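Local coordinates for protein acyl-coenzyme A oxidase acox-1.1 (Caenorhabditis elegans, PDB 5K3H) that catalyses the FAD-dependent desaturation of acyl-CoAs to (2E)-enoyl-CoAs, passing electrons to oxygen to give hydrogen peroxide, the first step of peroxisomal beta-oxidation, at residues B[45-48]-B[49-53]; B[85-89]-B[90-94]; B[330-334]-B[335-339]; B[652-655]-B[656-660]. All coordinates share one frame; numbering follows the deposited sequence.

Contact 1: B[45-48]-B[49-53]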
loop_
_atom_site.group_PDB
_atom_site.type_symbol
_atom_site.label_atom_id
_atom_site.label_comp_id
_atom_site.label_asym_id
_atom_site.label_seq_id
_atom_site.Cartn_x
_atom_site.Cartn_y
_atom_site.Cartn_z
ATOM N N ARG B 45 20.675 11.327 21.095
ATOM C CA ARG B 45 20.161 12.621 21.529
ATOM C C ARG B 45 21.217 13.707 21.394
ATOM O O ARG B 45 20.888 14.843 21.031
ATOM C CB ARG B 45 19.648 12.531 22.967
ATOM C CG ARG B 45 18.526 11.503 23.081
ATOM C CD ARG B 45 17.724 11.615 24.351
ATOM N NE ARG B 45 18.509 11.309 25.546
ATOM C CZ ARG B 45 18.737 10.080 25.993
ATOM N NH1 ARG B 45 18.261 9.027 25.334
ATOM N NH2 ARG B 45 19.453 9.905 27.087
ATOM N N GLU B 46 22.493 13.373 21.667
ATOM C CA GLU B 46 23.572 14.348 21.524
ATOM C C GLU B 46 23.803 14.708 20.068
ATOM O O GLU B 46 24.008 15.882 19.744
ATOM C CB GLU B 46 24.865 13.812 22.142
ATOM C CG GLU B 46 24.801 13.618 23.636
ATOM C CD GLU B 46 26.090 13.059 24.226
ATOM O OE1 GLU B 46 27.023 12.772 23.459
ATOM O OE2 GLU B 46 26.170 12.877 25.457
ATOM N N ILE B 47 23.792 13.704 19.187
ATOM C CA ILE B 47 23.923 13.940 17.749
ATOM C C ILE B 47 22.807 14.848 17.247
ATOM O O ILE B 47 23.043 15.776 16.460
ATOM C CB ILE B 47 23.934 12.605 16.986
ATOM C CG1 ILE B 47 25.213 11.819 17.249
ATOM C CG2 ILE B 47 23.702 12.831 15.507
ATOM C CD1 ILE B 47 25.085 10.358 16.855
ATOM N N THR B 48 21.570 14.567 17.665
ATOM C CA THR B 48 20.428 15.383 17.265
ATOM C C THR B 48 20.599 16.821 17.724
ATOM O O THR B 48 20.370 17.757 16.953
ATOM C CB THR B 48 19.144 14.757 17.825
ATOM O OG1 THR B 48 18.941 13.497 17.194
ATOM C CG2 THR B 48 17.913 15.632 17.617
ATOM N N ALA B 49 20.990 17.012 18.993
ATOM C CA ALA B 49 21.183 18.355 19.527
ATOM C C ALA B 49 22.299 19.085 18.787
ATOM O O ALA B 49 22.170 20.269 18.455
ATOM C CB ALA B 49 21.489 18.275 21.019
ATOM N N LYS B 50 23.382 18.382 18.469
ATOM C CA LYS B 50 24.451 19.019 17.716
ATOM C C LYS B 50 23.957 19.457 16.339
ATOM O O LYS B 50 24.230 20.580 15.898
ATOM C CB LYS B 50 25.642 18.061 17.609
ATOM C CG LYS B 50 26.849 18.614 16.842
ATOM C CD LYS B 50 27.418 19.866 17.518
ATOM C CE LYS B 50 28.743 20.269 16.893
ATOM N NZ LYS B 50 29.393 21.394 17.654
ATOM N N LEU B 51 23.201 18.599 15.650
ATOM C CA LEU B 51 22.705 18.979 14.331
ATOM C C LEU B 51 21.783 20.201 14.392
ATOM O O LEU B 51 21.693 20.969 13.421
ATOM C CB LEU B 51 21.985 17.794 13.696
ATOM C CG LEU B 51 22.853 16.620 13.259
ATOM C CD1 LEU B 51 21.985 15.378 13.053
ATOM C CD2 LEU B 51 23.643 16.951 12.006
ATOM N N ALA B 52 21.107 20.415 15.520
ATOM C CA ALA B 52 20.263 21.600 15.636
ATOM C C ALA B 52 21.072 22.883 15.509
ATOM O O ALA B 52 20.502 23.929 15.168
ATOM C CB ALA B 52 19.487 21.588 16.958
ATOM N N GLU B 53 22.379 22.831 15.790
ATOM C CA GLU B 53 23.269 23.977 15.671
ATOM C C GLU B 53 23.910 24.089 14.297
ATOM O O GLU B 53 24.707 25.002 14.088
ATOM C CB GLU B 53 24.407 23.897 16.689
ATOM C CG GLU B 53 24.028 23.756 18.141
ATOM C CD GLU B 53 25.264 23.594 19.040
ATOM O OE1 GLU B 53 26.377 23.372 18.509
ATOM O OE2 GLU B 53 25.111 23.644 20.280
#
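Ile47 and Leu51 sit one turn apart on the same helix, and their side chains run alongside each other, both pointing the same way. Methyl touches methyl where Ile47 CG2 meets Leu51 CD1 at 3.9 Å. Ile47 holds CG2 anti to its own nitrogen and CG1 beside it (chi1 -69°), which puts CG2 on the flank facing Leu51. Leu51 in turn lays its branch point against the backbone of the earlier turn, with CG 3.3 Å from Ile47 O. The pair faces inward: both side chains press on helix 97-105, and Leu51 also on Leu57.

The backbone bonds step regularly from i to i+4. Ala49 N gives to Arg45 O, Lys50 N to Glu46 O at 2.9 Å, and Leu51 N to Ile47 O, close to straight at 162°. The step after these is bent more: Ala52 N reaches Thr48 O at 3.1 Å with an angle of 140° at the hydrogen, toward the C-terminal end of the helix.

The polar ends find partners along the helix or in other parts of the chain. Lys50 NZ makes a long salt bridge to Glu53 OE1 at 3.7 Å, across the last turn. Arg45 pairs with Glu619 and Glu46 with Arg43, while Thr48 OG1 bonds to Glu104, His100 and Arg44 O. The whole is the C-terminal part of an amphipathic alpha-helix, 38-52, in the helical N-terminal region of an acyl-CoA oxidase, its apolar stripe set against a neighbouring helix.

Contact 2: B[85-89]-B[90-94]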
loop_
_atom_site.group_PDB
_atom_site.type_symbol
_atom_site.label_atom_id
_atom_site.label_comp_id
_atom_site.label_asym_id
_atom_site.label_seq_id
_atom_site.Cartn_x
_atom_site.Cartn_y
_atom_site.Cartn_z
ATOM N N ARG B 85 32.148 17.860 7.721
ATOM C CA ARG B 85 31.947 18.129 9.145
ATOM C C ARG B 85 31.687 16.871 9.976
ATOM O O ARG B 85 31.535 16.981 11.198
ATOM C CB ARG B 85 30.777 19.090 9.347
ATOM C CG ARG B 85 30.688 20.190 8.310
ATOM C CD ARG B 85 31.330 21.456 8.802
ATOM N NE ARG B 85 30.808 21.848 10.105
ATOM C CZ ARG B 85 29.783 22.676 10.273
ATOM N NH1 ARG B 85 29.149 23.172 9.213
ATOM N NH2 ARG B 85 29.376 22.980 11.501
ATOM N N MET B 86 31.667 15.687 9.344
ATOM C CA MET B 86 31.221 14.449 9.991
ATOM C C MET B 86 31.831 14.248 11.377
ATOM O O MET B 86 31.134 13.827 12.311
ATOM C CB MET B 86 31.526 13.256 9.074
ATOM C CG MET B 86 31.075 11.914 9.592
ATOM S SD MET B 86 31.341 10.620 8.370
ATOM C CE MET B 86 30.079 11.043 7.154
ATOM N N SER B 87 33.135 14.511 11.524
ATOM C CA SER B 87 33.845 14.241 12.775
ATOM C C SER B 87 33.414 15.148 13.908
ATOM O O SER B 87 33.638 14.808 15.074
ATOM C CB SER B 87 35.354 14.399 12.603
ATOM O OG SER B 87 35.904 13.365 11.824
ATOM N N GLU B 88 32.852 16.310 13.603
ATOM C CA GLU B 88 32.409 17.190 14.673
ATOM C C GLU B 88 31.157 16.694 15.365
ATOM O O GLU B 88 30.784 17.245 16.404
ATOM C CB GLU B 88 32.136 18.576 14.095
ATOM C CG GLU B 88 33.325 19.164 13.353
ATOM C CD GLU B 88 32.926 20.324 12.478
ATOM O OE1 GLU B 88 32.118 21.167 12.936
ATOM O OE2 GLU B 88 33.462 20.411 11.347
ATOM N N ILE B 89 30.522 15.651 14.836
ATOM C CA ILE B 89 29.224 15.216 15.312
ATOM C C ILE B 89 29.263 13.784 15.825
ATOM O O ILE B 89 28.612 13.470 16.826
ATOM C CB ILE B 89 28.156 15.374 14.199
ATOM C CG1 ILE B 89 28.292 16.748 13.522
ATOM C CG2 ILE B 89 26.736 15.237 14.767
ATOM C CD1 ILE B 89 27.599 16.860 12.163
ATOM N N ILE B 90 30.032 12.901 15.173
ATOM C CA ILE B 90 29.999 11.471 15.482
ATOM C C ILE B 90 31.411 10.888 15.524
ATOM O O ILE B 90 32.402 11.543 15.201
ATOM C CB ILE B 90 29.154 10.648 14.472
ATOM C CG1 ILE B 90 29.801 10.685 13.081
ATOM C CG2 ILE B 90 27.695 11.103 14.449
ATOM C CD1 ILE B 90 29.334 9.596 12.155
ATOM N N ASP B 91 31.479 9.630 15.964
ATOM C CA ASP B 91 32.618 8.767 15.714
ATOM C C ASP B 91 32.401 8.111 14.360
ATOM O O ASP B 91 31.537 7.228 14.245
ATOM C CB ASP B 91 32.742 7.718 16.817
ATOM C CG ASP B 91 33.728 6.591 16.474
ATOM O OD1 ASP B 91 33.794 5.616 17.258
ATOM O OD2 ASP B 91 34.440 6.672 15.443
ATOM N N PRO B 92 33.131 8.510 13.313
ATOM C CA PRO B 92 32.819 8.014 11.960
ATOM C C PRO B 92 33.096 6.532 11.761
ATOM O O PRO B 92 32.751 5.999 10.695
ATOM C CB PRO B 92 33.709 8.869 11.046
ATOM C CG PRO B 92 34.228 9.997 11.887
ATOM C CD PRO B 92 34.161 9.568 13.322
ATOM N N THR B 93 33.720 5.853 12.728
ATOM C CA THR B 93 33.885 4.402 12.668
ATOM C C THR B 93 32.698 3.662 13.260
ATOM O O THR B 93 32.639 2.428 13.168
ATOM C CB THR B 93 35.147 3.947 13.427
ATOM O OG1 THR B 93 34.958 4.153 14.836
ATOM C CG2 THR B 93 36.394 4.693 12.951
ATOM N N ASP B 94 31.779 4.384 13.894
ATOM C CA ASP B 94 30.663 3.778 14.611
ATOM C C ASP B 94 29.479 3.716 13.662
ATOM O O ASP B 94 28.759 4.699 13.485
ATOM C CB ASP B 94 30.322 4.571 15.866
ATOM C CG ASP B 94 29.297 3.869 16.737
ATOM O OD1 ASP B 94 28.120 3.739 16.314
ATOM O OD2 ASP B 94 29.663 3.455 17.857
#
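A loop between helices 68-85 and 97-105 holds this contact: residues with helical backbone angles, then a type I beta turn from Asp91 to Asp94 overlapped by an Asx turn at Asp91. Met86 and Ile90 carry the apolar part. Met86 CG stands 3.9 Å from Ile90 CD1, the two chains meeting at a slant. With chi1 at 65°, Ile90 CG1 lies between the backbone nitrogen and the carbonyl carbon, which turns that branch back toward Met86. Ile90 N gives to Met86 O at 3.2 Å, and Ile89 N shares the same oxygen. An alanine in place of Ile90 would lack CG1, CD1 and CG2 and is likely to leave Met86 CG without its apolar partner here and a gap beside Ile47 and Leu101. Farther along, Met86 SD passes Pro92 CB at 4.0 Å, and Ser87 OG lies near Pro92 CG. Back toward helix 68-85, Arg85 NE meets Glu88 OE1 in a salt bridge of 3.2 Å, the carboxylate at the guanidinium edge. In the Asx turn Asp91 OD2 is gripped twice from one face: by Thr93 N from above the carboxylate plane, and by Thr93 OG1 at 2.6 Å.

Contact 3: B[330-334]-B[335-339]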
loop_
_atom_site.group_PDB
_atom_site.type_symbol
_atom_site.label_atom_id
_atom_site.label_comp_id
_atom_site.label_asym_id
_atom_site.label_seq_id
_atom_site.Cartn_x
_atom_site.Cartn_y
_atom_site.Cartn_z
ATOM N N PRO B 330 -18.099 15.859 25.028
ATOM C CA PRO B 330 -17.537 16.414 23.785
ATOM C C PRO B 330 -16.986 15.331 22.873
ATOM O O PRO B 330 -16.920 14.146 23.209
ATOM C CB PRO B 330 -16.437 17.381 24.254
ATOM C CG PRO B 330 -16.584 17.525 25.737
ATOM C CD PRO B 330 -17.542 16.476 26.249
ATOM N N GLU B 331 -16.635 15.749 21.665
ATOM C CA GLU B 331 -15.978 14.846 20.732
ATOM C C GLU B 331 -14.722 14.257 21.364
ATOM O O GLU B 331 -13.985 14.941 22.081
ATOM C CB GLU B 331 -15.634 15.603 19.455
ATOM C CG GLU B 331 -16.861 15.958 18.595
ATOM C CD GLU B 331 -16.457 16.647 17.288
ATOM O OE1 GLU B 331 -16.090 17.857 17.346
ATOM O OE2 GLU B 331 -16.500 15.994 16.218
ATOM N N VAL B 332 -14.507 12.967 21.147
ATOM C CA VAL B 332 -13.410 12.275 21.791
ATOM C C VAL B 332 -12.225 12.244 20.838
ATOM O O VAL B 332 -12.370 12.315 19.613
ATOM C CB VAL B 332 -13.811 10.847 22.238
ATOM C CG1 VAL B 332 -14.958 10.874 23.225
ATOM C CG2 VAL B 332 -14.180 10.033 21.040
ATOM N N LYS B 333 -11.027 12.130 21.411
ATOM C CA LYS B 333 -9.849 11.804 20.621
ATOM C C LYS B 333 -10.100 10.498 19.883
ATOM O O LYS B 333 -10.609 9.544 20.471
ATOM C CB LYS B 333 -8.643 11.630 21.539
ATOM C CG LYS B 333 -8.279 12.835 22.365
ATOM C CD LYS B 333 -7.227 12.446 23.374
ATOM C CE LYS B 333 -6.868 13.598 24.279
ATOM N NZ LYS B 333 -5.765 13.224 25.224
ATOM N N VAL B 334 -9.721 10.422 18.601
ATOM C CA VAL B 334 -9.966 9.156 17.918
ATOM C C VAL B 334 -9.171 8.021 18.551
ATOM O O VAL B 334 -9.566 6.859 18.429
ATOM C CB VAL B 334 -9.701 9.257 16.408
ATOM C CG1 VAL B 334 -10.607 10.310 15.820
ATOM C CG2 VAL B 334 -8.253 9.567 16.117
ATOM N N LEU B 335 -8.110 8.335 19.307
ATOM C CA LEU B 335 -7.408 7.321 20.096
ATOM C C LEU B 335 -8.337 6.617 21.073
ATOM O O LEU B 335 -8.013 5.529 21.543
ATOM C CB LEU B 335 -6.241 7.953 20.867
ATOM C CG LEU B 335 -5.123 7.117 21.532
ATOM C CD1 LEU B 335 -4.420 6.184 20.576
ATOM C CD2 LEU B 335 -4.088 8.000 22.284
ATOM N N GLU B 336 -9.504 7.196 21.350
ATOM C CA GLU B 336 -10.468 6.619 22.290
ATOM C C GLU B 336 -11.150 5.372 21.733
ATOM O O GLU B 336 -11.593 4.523 22.518
ATOM C CB GLU B 336 -11.535 7.680 22.611
ATOM C CG GLU B 336 -11.958 7.785 24.054
ATOM C CD GLU B 336 -10.798 8.068 24.977
ATOM O OE1 GLU B 336 -10.264 9.205 24.947
ATOM O OE2 GLU B 336 -10.404 7.121 25.707
ATOM N N TYR B 337 -11.217 5.227 20.404
ATOM C CA TYR B 337 -12.002 4.177 19.775
ATOM C C TYR B 337 -11.258 2.848 19.773
ATOM O O TYR B 337 -10.084 2.787 19.389
ATOM C CB TYR B 337 -12.342 4.556 18.333
ATOM C CG TYR B 337 -13.248 5.758 18.203
ATOM C CD1 TYR B 337 -14.524 5.748 18.764
ATOM C CD2 TYR B 337 -12.835 6.906 17.520
ATOM C CE1 TYR B 337 -15.379 6.843 18.669
ATOM C CE2 TYR B 337 -13.692 8.027 17.417
ATOM C CZ TYR B 337 -14.965 7.967 17.997
ATOM O OH TYR B 337 -15.811 9.035 17.915
ATOM N N GLN B 338 -11.956 1.768 20.176
ATOM C CA GLN B 338 -11.354 0.438 20.133
ATOM C C GLN B 338 -10.868 0.121 18.730
ATOM O O GLN B 338 -9.817 -0.502 18.528
ATOM C CB GLN B 338 -12.367 -0.607 20.577
ATOM C CG GLN B 338 -11.766 -2.005 20.695
ATOM C CD GLN B 338 -12.813 -3.055 20.944
ATOM O OE1 GLN B 338 -13.639 -3.345 20.084
ATOM N NE2 GLN B 338 -12.804 -3.614 22.146
ATOM N N THR B 339 -11.629 0.575 17.754
ATOM C CA THR B 339 -11.331 0.373 16.349
ATOM C C THR B 339 -10.011 1.023 15.955
ATOM O O THR B 339 -9.245 0.447 15.174
ATOM C CB THR B 339 -12.539 0.921 15.577
ATOM O OG1 THR B 339 -13.361 -0.170 15.106
ATOM C CG2 THR B 339 -12.164 1.925 14.514
HETATM O O HOH W 1 -11.018 11.729 24.456
#
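The lead-in to helix 338-367, the helix whose first turn carries FAD-binding residues such as Gln340, is a 3-10 turn over Val334 to Glu336, with Tyr337 at the N-cap position. Two backbone bonds make the turn. Glu336 N gives to Lys333 O at 2.7 Å, and Tyr337 N to Val334 O at 3.0 Å. Tyr337 turns its ring back against the turn, with CG anti to the carbonyl carbon (chi1 -65°). CD2 then lies 3.4 Å from Val334 O, while Val334 CB packs obliquely on the same atom. Val332 reaches the far end of the ring, its CG2 3.8 Å from CZ, and its CB lies beside Glu336 CB. The phenol OH bonds to Gln322 O, earlier in the same loop. A serine here would remove the ring and is likely to leave Val332 and Val334 without their common partner, and Gln322 O without its hydroxyl mate.

Val334 also touches Gln340 and Arg320, both FAD-binding, and across the dimer interface Asn525 of the second subunit bonds to Glu336 O. Glu336 reaches out to Arg608 through OE2 in a salt bridge, and its OE1 takes a hydrogen bond of 2.7 Å from a water that in turn accepts from Lys333 N, 3.1 Å away.

Contact 4: B[652-655]-B[656-660]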
loop_
_atom_site.group_PDB
_atom_site.type_symbol
_atom_site.label_atom_id
_atom_site.label_comp_id
_atom_site.label_asym_id
_atom_site.label_seq_id
_atom_site.Cartn_x
_atom_site.Cartn_y
_atom_site.Cartn_z
ATOM N N THR B 652 1.610 31.703 -6.680
ATOM C CA THR B 652 0.730 32.682 -7.321
ATOM C C THR B 652 -0.733 32.273 -7.146
ATOM O O THR B 652 -1.053 31.079 -7.079
ATOM C CB THR B 652 1.019 32.824 -8.831
ATOM O OG1 THR B 652 0.636 31.621 -9.512
ATOM C CG2 THR B 652 2.496 33.082 -9.092
ATOM N N ASP B 653 -1.624 33.282 -7.119
ATOM C CA ASP B 653 -3.061 33.041 -6.947
ATOM C C ASP B 653 -3.709 32.462 -8.198
ATOM O O ASP B 653 -4.741 31.781 -8.104
ATOM C CB ASP B 653 -3.798 34.326 -6.558
ATOM C CG ASP B 653 -3.811 34.562 -5.063
ATOM O OD1 ASP B 653 -3.730 33.580 -4.290
ATOM O OD2 ASP B 653 -3.962 35.728 -4.646
ATOM N N VAL B 654 -3.167 32.768 -9.373
ATOM C CA VAL B 654 -3.697 32.288 -10.648
ATOM C C VAL B 654 -2.675 31.345 -11.264
ATOM O O VAL B 654 -1.574 31.771 -11.629
ATOM C CB VAL B 654 -4.024 33.448 -11.602
ATOM C CG1 VAL B 654 -5.212 33.108 -12.461
ATOM C CG2 VAL B 654 -4.320 34.721 -10.800
ATOM N N LEU B 655 -3.051 30.074 -11.416
ATOM C CA LEU B 655 -2.136 29.114 -12.005
ATOM C C LEU B 655 -2.003 29.411 -13.493
ATOM O O LEU B 655 -2.960 29.881 -14.122
ATOM C CB LEU B 655 -2.631 27.675 -11.816
ATOM C CG LEU B 655 -2.760 27.006 -10.443
ATOM C CD1 LEU B 655 -3.148 25.543 -10.612
ATOM C CD2 LEU B 655 -1.468 27.116 -9.644
ATOM N N PRO B 656 -0.826 29.159 -14.080
ATOM C CA PRO B 656 -0.716 29.256 -15.545
ATOM C C PRO B 656 -1.787 28.474 -16.272
ATOM O O PRO B 656 -2.316 28.960 -17.281
ATOM C CB PRO B 656 0.681 28.689 -15.823
ATOM C CG PRO B 656 1.453 29.018 -14.588
ATOM C CD PRO B 656 0.474 28.882 -13.444
ATOM N N SER B 657 -2.180 27.310 -15.741
ATOM C CA SER B 657 -3.223 26.521 -16.385
ATOM C C SER B 657 -4.505 27.314 -16.502
ATOM O O SER B 657 -5.324 27.030 -17.380
ATOM C CB SER B 657 -3.493 25.223 -15.614
ATOM O OG SER B 657 -4.033 25.465 -14.327
ATOM N N VAL B 658 -4.709 28.281 -15.603
ATOM C CA VAL B 658 -5.902 29.122 -15.643
ATOM C C VAL B 658 -5.738 30.270 -16.639
ATOM O O VAL B 658 -6.687 30.622 -17.349
ATOM C CB VAL B 658 -6.242 29.631 -14.228
ATOM C CG1 VAL B 658 -7.444 30.547 -14.270
ATOM C CG2 VAL B 658 -6.532 28.447 -13.291
ATOM N N ASP B 659 -4.549 30.883 -16.707
ATOM C CA ASP B 659 -4.336 31.959 -17.678
ATOM C C ASP B 659 -4.324 31.425 -19.109
ATOM O O ASP B 659 -4.972 31.989 -19.998
ATOM C CB ASP B 659 -3.052 32.723 -17.370
ATOM C CG ASP B 659 -3.269 33.813 -16.327
ATOM O OD1 ASP B 659 -4.388 34.379 -16.286
ATOM O OD2 ASP B 659 -2.316 34.118 -15.562
ATOM N N THR B 660 -3.600 30.333 -19.349
ATOM C CA THR B 660 -3.453 29.821 -20.705
ATOM C C THR B 660 -4.715 29.111 -21.175
ATOM O O THR B 660 -5.236 29.394 -22.259
ATOM C CB THR B 660 -2.272 28.862 -20.756
ATOM O OG1 THR B 660 -1.112 29.513 -20.220
ATOM C CG2 THR B 660 -2.020 28.402 -22.182
#
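Val658 sets CG1 anti to its backbone nitrogen (chi1 178°), aiming that methyl at Val654, whose CG1 it meets at 3.8 Å. The two valines cross at about a right angle, one from the loop and one from the first turn of the helix. Ser657 has its OG between the nitrogen and the carbonyl carbon (chi1 65°), where the hydroxyl oxygen lies 3.6 Å from Leu655 CB and near CD1 of the same leucine. That leucine, at the N-cap position, also packs CB against Pro656 CD and, more loosely, Val658 CG2.

Leu655 O is the polar hub. Val658 N comes to it at 2.8 Å from above the carbonyl plane, and Asp659 N at 3.2 Å lies in that plane, so one oxygen is gripped by two amides. One residue on, Thr660 N bonds to Pro656 O at 2.8 Å. Upstream, Thr652 OG1 gives to Val654 O at 3.1 Å, from above the carbonyl plane, within the loop ahead of the helix.

The second subunit comes close: its His228 packs on both valines, and its Lys195 and Arg223 bond to Thr652 O and Asp653 O. Proline at the first helical position has no amide hydrogen to give, and this suits a helix start, where an amide would have no earlier turn to bond to; Leu655 O instead takes the amides of Val658 and Asp659.

How the contacts relate
From the N terminus the four contacts come strictly in series, none nested in another and none crossing. Each is local, so none closes a long loop: contact 1 lies in the C-terminal part of helix 38-52, contact 2 turns the chain between helices 68-85 and 97-105, contact 3 leads into helix 338-367, and contact 4 begins helix 656-660. Contacts 1 and 2 touch, their centres about 12 Å apart, with Ile47 CD1 against Ile90 CG2 at 3.6 Å and Leu51 against Ile89, tying helix to loop within the N-terminal region. Contacts 3 and 4 lie far from the first pair, and their own centres are about 42 Å apart, yet both touch the second subunit.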